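Local coordinates for YlmD (Geobacillus stearothermophilus, PDB 6T1B), which catalyses the phosphorolysis of adenosine, inosine and S-methyl-5'-thioadenosine to the free base and a ribose 1-phosphate, and also deaminates adenosine, using zinc, at residues A[131-142]-A[157-167]. Numbering follows the deposited sequence.
Sequences FVAPSAGLVGLA and MVWLWQTREHI
The hairpin strands carrying Phe131 and Leu138 lie under the helix of Trp161 and Met157, strand 131-133 running nearly along helix 157-163 at 22° and strand 138-142 running against it, their axes 11.0 and 10.7 Å from the helix axis. Trp161 is the wedge: the far rim of its six-membered ring reaches the hairpin backbone, with CZ2 3.7 Å from Gly140 N and CZ3 3.7 Å from Ala133 N. Gly140, with no side chain, lets the indole and the Met157 sulfur come close to the strand. Leu138 lies over one face of the indole, its CB 3.9 Å from the six-ring centroid in a CH-pi contact, while Met157 CG flanks the opposite face nearer the rim. The same Met157 CG sits 3.5 Å above the centre of the Phe131 ring; with CG anti to the backbone N (chi1 -174°) and bends at the next two torsions, the chain carries SD above that face and turns CE toward Leu141 and Ala142. Phe131 in turn points its edge at the indole face, planes at 58°, and packs CB 3.4 Å from Trp161 CH2. Replacing Phe131 by an alanine is likely to strip Met157 of its aromatic partner and leave a gap beside the indole. Past the helix, Ile167 meets Leu138 tip to tip, CG1 to CD1 a tight 3.4 Å, and its CD1 rests on Ala136 near the hairpin turn, where Gly137 and Leu138 opposite Ala133 form a G1 beta bulge. Glu165 adds its CB beside Leu138 and sends its carboxylate to Lys87 and Tyr111. This is a helix laid lengthwise along a beta-hairpin of one of the mixed sheets in the YfiH/LACC1 fold, whose second strand continues directly into the catalytic zinc ligand His143.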
ATOM      1  N   PHE A 131       0.465   6.747   5.194  1.00 11.48           N
ATOM      2  CA  PHE A 131       0.156   8.058   5.731  1.00 11.70           C
ATOM      3  C   PHE A 131       0.589   8.124   7.193  1.00 12.74           C
ATOM      4  O   PHE A 131       0.408   7.149   7.941  1.00 12.31           O
ATOM      5  CB  PHE A 131      -1.351   8.306   5.705  1.00 12.23           C
ATOM      6  CG  PHE A 131      -1.983   8.310   4.345  1.00 12.68           C
ATOM      7  CD1 PHE A 131      -2.284   7.137   3.683  1.00 10.84           C
ATOM      8  CD2 PHE A 131      -2.351   9.494   3.751  1.00 13.30           C
ATOM      9  CE1 PHE A 131      -2.919   7.184   2.456  1.00 12.12           C
ATOM     10  CE2 PHE A 131      -2.967   9.534   2.524  1.00 13.80           C
ATOM     11  CZ  PHE A 131      -3.260   8.384   1.886  1.00 13.16           C
ATOM     12  N   VAL A 132       1.091   9.271   7.611  1.00 12.96           N
ATOM     13  CA  VAL A 132       1.390   9.479   9.014  1.00 14.45           C
ATOM     14  C   VAL A 132       1.125  10.934   9.338  1.00 15.84           C
ATOM     15  O   VAL A 132       1.422  11.833   8.547  1.00 15.49           O
ATOM     16  CB  VAL A 132       2.836   9.059   9.365  1.00 15.54           C
ATOM     17  CG1 VAL A 132       3.869   9.908   8.671  1.00 15.14           C
ATOM     18  CG2 VAL A 132       3.041   9.028  10.880  1.00 16.13           C
ATOM     19  N   ALA A 133       0.536  11.164  10.496  1.00 15.11           N
ATOM     20  CA  ALA A 133       0.501  12.494  11.107  1.00 17.35           C
ATOM     21  C   ALA A 133       1.216  12.312  12.443  1.00 19.96           C
ATOM     22  O   ALA A 133       0.591  11.943  13.460  1.00 19.56           O
ATOM     23  CB  ALA A 133      -0.929  12.995  11.271  1.00 16.97           C
ATOM     24  N   PRO A 134       2.535  12.552  12.498  1.00 18.81           N
ATOM     25  CA  PRO A 134       3.300  12.168  13.697  1.00 20.65           C
ATOM     26  C   PRO A 134       2.845  12.860  14.959  1.00 25.98           C
ATOM     27  O   PRO A 134       2.836  12.250  16.035  1.00 27.68           O
ATOM     28  CB  PRO A 134       4.740  12.562  13.343  1.00 22.41           C
ATOM     29  CG  PRO A 134       4.787  12.598  11.881  1.00 26.99           C
ATOM     30  CD  PRO A 134       3.419  13.047  11.419  1.00 20.76           C
ATOM     31  N   SER A 135       2.493  14.141  14.872  1.00 22.12           N
ATOM     32  CA  SER A 135       2.088  14.861  16.068  1.00 24.66           C
ATOM     33  C   SER A 135       0.857  14.205  16.678  1.00 32.04           C
ATOM     34  O   SER A 135       0.783  14.021  17.900  1.00 42.85           O
ATOM     35  CB  SER A 135       1.839  16.330  15.728  1.00 28.40           C
ATOM     36  OG  SER A 135       0.751  16.490  14.830  1.00 37.70           O
ATOM     37  N   ALA A 136      -0.092  13.808  15.840  1.00 21.49           N
ATOM     38  CA  ALA A 136      -1.380  13.299  16.287  1.00 19.89           C
ATOM     39  C   ALA A 136      -1.406  11.794  16.478  1.00 17.75           C
ATOM     40  O   ALA A 136      -2.442  11.250  16.876  1.00 19.42           O
ATOM     41  CB  ALA A 136      -2.465  13.698  15.293  1.00 23.56           C
ATOM     42  N   GLY A 137      -0.329  11.089  16.155  1.00 19.13           N
ATOM     43  CA  GLY A 137      -0.325   9.654  16.345  1.00 18.66           C
ATOM     44  C   GLY A 137      -1.227   8.895  15.395  1.00 16.51           C
ATOM     45  O   GLY A 137      -1.663   7.790  15.722  1.00 17.86           O
ATOM     46  N   LEU A 138      -1.458   9.406  14.183  1.00 15.42           N
ATOM     47  CA  LEU A 138      -2.251   8.728  13.169  1.00 13.99           C
ATOM     48  C   LEU A 138      -1.330   8.050  12.175  1.00 14.60           C
ATOM     49  O   LEU A 138      -0.312   8.633  11.758  1.00 14.60           O
ATOM     50  CB  LEU A 138      -3.124   9.711  12.385  1.00 16.54           C
ATOM     51  CG  LEU A 138      -4.464  10.052  13.016  1.00 17.99           C
ATOM     52  CD1 LEU A 138      -5.013  11.370  12.522  1.00 27.61           C
ATOM     53  CD2 LEU A 138      -5.431   8.907  12.711  1.00 23.65           C
ATOM     54  N   VAL A 139      -1.692   6.833  11.798  1.00 13.59           N
ATOM     55  CA  VAL A 139      -1.063   6.167  10.670  1.00 13.05           C
ATOM     56  C   VAL A 139      -2.184   5.646   9.785  1.00 11.76           C
ATOM     57  O   VAL A 139      -3.267   5.282  10.274  1.00 12.15           O
ATOM     58  CB  VAL A 139      -0.104   5.023  11.081  1.00 14.12           C
ATOM     59  CG1 VAL A 139       1.087   5.567  11.855  1.00 14.58           C
ATOM     60  CG2 VAL A 139      -0.842   3.919  11.863  1.00 14.72           C
ATOM     61  N   GLY A 140      -1.903   5.544   8.487  1.00 11.37           N
ATOM     62  CA  GLY A 140      -2.874   5.013   7.552  1.00 10.60           C
ATOM     63  C   GLY A 140      -2.176   4.286   6.431  1.00 10.60           C
ATOM     64  O   GLY A 140      -0.987   4.515   6.158  1.00 10.70           O
ATOM     65  N   LEU A 141      -2.947   3.437   5.755  1.00  9.22           N
ATOM     66  CA  LEU A 141      -2.402   2.684   4.640  1.00 10.05           C
ATOM     67  C   LEU A 141      -3.529   2.412   3.665  1.00  9.10           C
ATOM     68  O   LEU A 141      -4.603   1.919   4.048  1.00  9.59           O
ATOM     69  CB  LEU A 141      -1.794   1.365   5.151  1.00  9.84           C
ATOM     70  CG  LEU A 141      -1.138   0.439   4.134  1.00 10.45           C
ATOM     71  CD1 LEU A 141      -0.065   1.110   3.318  1.00 11.39           C
ATOM     72  CD2 LEU A 141      -0.578  -0.775   4.898  1.00 11.27           C
ATOM     73  N   ALA A 142      -3.282   2.695   2.391  1.00  9.85           N
ATOM     74  CA  ALA A 142      -4.268   2.498   1.338  1.00  9.74           C
ATOM     75  C   ALA A 142      -3.679   1.747   0.159  1.00 10.79           C
ATOM     76  O   ALA A 142      -2.487   1.858  -0.136  1.00 10.85           O
ATOM     77  CB  ALA A 142      -4.836   3.846   0.859  1.00 11.19           C
ATOM     78  N   MET A 157      -8.596   9.480   2.116  1.00 12.87           N
ATOM     79  CA  MET A 157      -7.916   9.361   3.407  1.00 12.80           C
ATOM     80  C   MET A 157      -7.697  10.748   4.006  1.00 14.98           C
ATOM     81  O   MET A 157      -7.982  10.998   5.192  1.00 15.06           O
ATOM     82  CB  MET A 157      -6.561   8.672   3.224  1.00 12.42           C
ATOM     83  CG  MET A 157      -5.837   8.380   4.534  1.00 12.71           C
ATOM     84  SD  MET A 157      -6.508   7.010   5.499  1.00 12.51           S
ATOM     85  CE  MET A 157      -5.957   5.598   4.509  1.00 13.69           C
ATOM     86  N   VAL A 158      -7.203  11.677   3.188  1.00 13.86           N
ATOM     87  CA  VAL A 158      -6.943  13.035   3.654  1.00 15.27           C
ATOM     88  C   VAL A 158      -8.233  13.672   4.147  1.00 15.41           C
ATOM     89  O   VAL A 158      -8.274  14.294   5.220  1.00 17.53           O
ATOM     90  CB  VAL A 158      -6.293  13.865   2.534  1.00 16.08           C
ATOM     91  CG1 VAL A 158      -6.100  15.301   2.989  1.00 19.19           C
ATOM     92  CG2 VAL A 158      -4.981  13.268   2.154  1.00 16.98           C
ATOM     93  N   TRP A 159      -9.315  13.531   3.369  1.00 16.51           N
ATOM     94  CA  TRP A 159     -10.601  14.099   3.752  1.00 18.63           C
ATOM     95  C   TRP A 159     -11.087  13.541   5.084  1.00 17.06           C
ATOM     96  O   TRP A 159     -11.638  14.284   5.911  1.00 18.93           O
ATOM     97  CB  TRP A 159     -11.636  13.828   2.656  1.00 21.28           C
ATOM     98  CG  TRP A 159     -12.978  14.426   2.912  1.00 23.92           C
ATOM     99  CD1 TRP A 159     -13.348  15.714   2.683  1.00 30.29           C
ATOM    100  CD2 TRP A 159     -14.135  13.757   3.430  1.00 25.12           C
ATOM    101  NE1 TRP A 159     -14.665  15.894   3.030  1.00 30.45           N
ATOM    102  CE2 TRP A 159     -15.173  14.707   3.489  1.00 26.39           C
ATOM    103  CE3 TRP A 159     -14.395  12.451   3.851  1.00 32.89           C
ATOM    104  CZ2 TRP A 159     -16.448  14.396   3.955  1.00 37.93           C
ATOM    105  CZ3 TRP A 159     -15.668  12.141   4.313  1.00 43.32           C
ATOM    106  CH2 TRP A 159     -16.677  13.112   4.361  1.00 38.18           C
ATOM    107  N   LEU A 160     -10.928  12.237   5.296  1.00 16.77           N
ATOM    108  CA  LEU A 160     -11.366  11.650   6.561  1.00 16.25           C
ATOM    109  C   LEU A 160     -10.531  12.175   7.718  1.00 15.93           C
ATOM    110  O   LEU A 160     -11.070  12.485   8.785  1.00 18.36           O
ATOM    111  CB  LEU A 160     -11.287  10.128   6.513  1.00 16.55           C
ATOM    112  CG  LEU A 160     -12.300   9.440   5.598  1.00 15.26           C
ATOM    113  CD1 LEU A 160     -11.982   7.952   5.439  1.00 16.39           C
ATOM    114  CD2 LEU A 160     -13.699   9.616   6.126  1.00 21.54           C
ATOM    115  N   TRP A 161      -9.218  12.306   7.525  1.00 16.67           N
ATOM    116  CA  TRP A 161      -8.387  12.819   8.608  1.00 15.57           C
ATOM    117  C   TRP A 161      -8.764  14.258   8.942  1.00 19.24           C
ATOM    118  O   TRP A 161      -8.774  14.652  10.115  1.00 19.43           O
ATOM    119  CB  TRP A 161      -6.911  12.679   8.272  1.00 17.00           C
ATOM    120  CG  TRP A 161      -6.422  11.266   8.346  1.00 13.85           C
ATOM    121  CD1 TRP A 161      -7.176  10.123   8.326  1.00 14.71           C
ATOM    122  CD2 TRP A 161      -5.054  10.827   8.452  1.00 13.03           C
ATOM    123  NE1 TRP A 161      -6.364   9.017   8.406  1.00 13.18           N
ATOM    124  CE2 TRP A 161      -5.058   9.431   8.510  1.00 13.29           C
ATOM    125  CE3 TRP A 161      -3.835  11.499   8.552  1.00 13.47           C
ATOM    126  CZ2 TRP A 161      -3.889   8.692   8.613  1.00 12.91           C
ATOM    127  CZ3 TRP A 161      -2.685  10.763   8.651  1.00 13.44           C
ATOM    128  CH2 TRP A 161      -2.714   9.379   8.680  1.00 14.18           C
ATOM    129  N   GLN A 162      -9.123  15.057   7.924  1.00 18.82           N
ATOM    130  CA  GLN A 162      -9.484  16.446   8.167  1.00 23.50           C
ATOM    131  C   GLN A 162     -10.843  16.543   8.831  1.00 23.55           C
ATOM    132  O   GLN A 162     -11.006  17.239   9.836  1.00 24.50           O
ATOM    133  CB  GLN A 162      -9.464  17.217   6.852  1.00 24.01           C
ATOM    134  CG  GLN A 162      -9.636  18.716   7.060  1.00 36.01           C
ATOM    135  CD  GLN A 162      -9.208  19.527   5.856  1.00 69.41           C
ATOM    136  OE1 GLN A 162      -8.917  18.978   4.791  1.00 66.94           O
ATOM    137  NE2 GLN A 162      -9.165  20.848   6.018  1.00 68.48           N
ATOM    138  N   THR A 163     -11.837  15.834   8.286  1.00 21.94           N
ATOM    139  CA  THR A 163     -13.216  16.055   8.715  1.00 26.54           C
ATOM    140  C   THR A 163     -13.584  15.245   9.947  1.00 25.57           C
ATOM    141  O   THR A 163     -14.388  15.705  10.761  1.00 28.33           O
ATOM    142  CB  THR A 163     -14.197  15.734   7.587  1.00 27.61           C
ATOM    143  OG1 THR A 163     -14.194  14.331   7.287  1.00 27.71           O
ATOM    144  CG2 THR A 163     -13.834  16.509   6.337  1.00 32.81           C
ATOM    145  N   ARG A 164     -13.043  14.042  10.096  1.00 23.33           N
ATOM    146  CA  ARG A 164     -13.363  13.224  11.254  1.00 21.76           C
ATOM    147  C   ARG A 164     -12.314  13.274  12.343  1.00 23.83           C
ATOM    148  O   ARG A 164     -12.667  13.167  13.520  1.00 26.82           O
ATOM    149  CB  ARG A 164     -13.613  11.782  10.826  1.00 23.65           C
ATOM    150  CG  ARG A 164     -14.736  11.686   9.804  1.00 30.82           C
ATOM    151  CD  ARG A 164     -15.157  10.263   9.568  1.00 51.05           C
ATOM    152  NE  ARG A 164     -16.214  10.175   8.567  1.00 52.24           N
ATOM    153  CZ  ARG A 164     -16.724   9.032   8.122  1.00 63.35           C
ATOM    154  NH1 ARG A 164     -16.273   7.875   8.592  1.00 39.15           N
ATOM    155  NH2 ARG A 164     -17.681   9.046   7.207  1.00 64.08           N
ATOM    156  N   GLU A 165     -11.042  13.452  11.987  1.00 19.00           N
ATOM    157  CA  GLU A 165      -9.963  13.485  12.970  1.00 19.69           C
ATOM    158  C   GLU A 165      -9.414  14.883  13.214  1.00 22.82           C
ATOM    159  O   GLU A 165      -8.585  15.061  14.117  1.00 22.76           O
ATOM    160  CB  GLU A 165      -8.829  12.532  12.553  1.00 18.77           C
ATOM    161  CG  GLU A 165      -9.305  11.162  12.058  1.00 19.69           C
ATOM    162  CD  GLU A 165     -10.128  10.373  13.069  1.00 21.81           C
ATOM    163  OE1 GLU A 165      -9.859  10.492  14.272  1.00 26.87           O
ATOM    164  OE2 GLU A 165     -11.043   9.620  12.642  1.00 20.75           O
ATOM    165  N   HIS A 166      -9.896  15.897  12.479  1.00 22.14           N
ATOM    166  CA  HIS A 166      -9.517  17.296  12.704  1.00 25.20           C
ATOM    167  C   HIS A 166      -8.015  17.510  12.545  1.00 28.05           C
ATOM    168  O   HIS A 166      -7.387  18.253  13.305  1.00 29.00           O
ATOM    169  CB  HIS A 166     -10.066  17.788  14.043  1.00 26.80           C
ATOM    170  CG  HIS A 166     -11.539  17.541  14.197  1.00 29.71           C
ATOM    171  ND1 HIS A 166     -12.057  16.615  15.081  1.00 46.27           N
ATOM    172  CD2 HIS A 166     -12.604  18.069  13.543  1.00 45.32           C
ATOM    173  CE1 HIS A 166     -13.375  16.603  14.982  1.00 61.32           C
ATOM    174  NE2 HIS A 166     -13.732  17.477  14.058  1.00 44.28           N
ATOM    175  N   ILE A 167      -7.444  16.890  11.515  1.00 23.65           N
ATOM    176  CA  ILE A 167      -6.031  17.015  11.165  1.00 26.78           C
ATOM    177  C   ILE A 167      -5.950  17.821   9.878  1.00 26.15           C
ATOM    178  O   ILE A 167      -6.499  17.406   8.848  1.00 29.60           O
ATOM    179  CB  ILE A 167      -5.388  15.639  10.933  1.00 27.40           C
ATOM    180  CG1 ILE A 167      -5.547  14.751  12.168  1.00 29.45           C
ATOM    181  CG2 ILE A 167      -3.904  15.788  10.560  1.00 28.99           C
ATOM    182  CD1 ILE A 167      -5.021  15.349  13.420  1.00 34.17           C
TER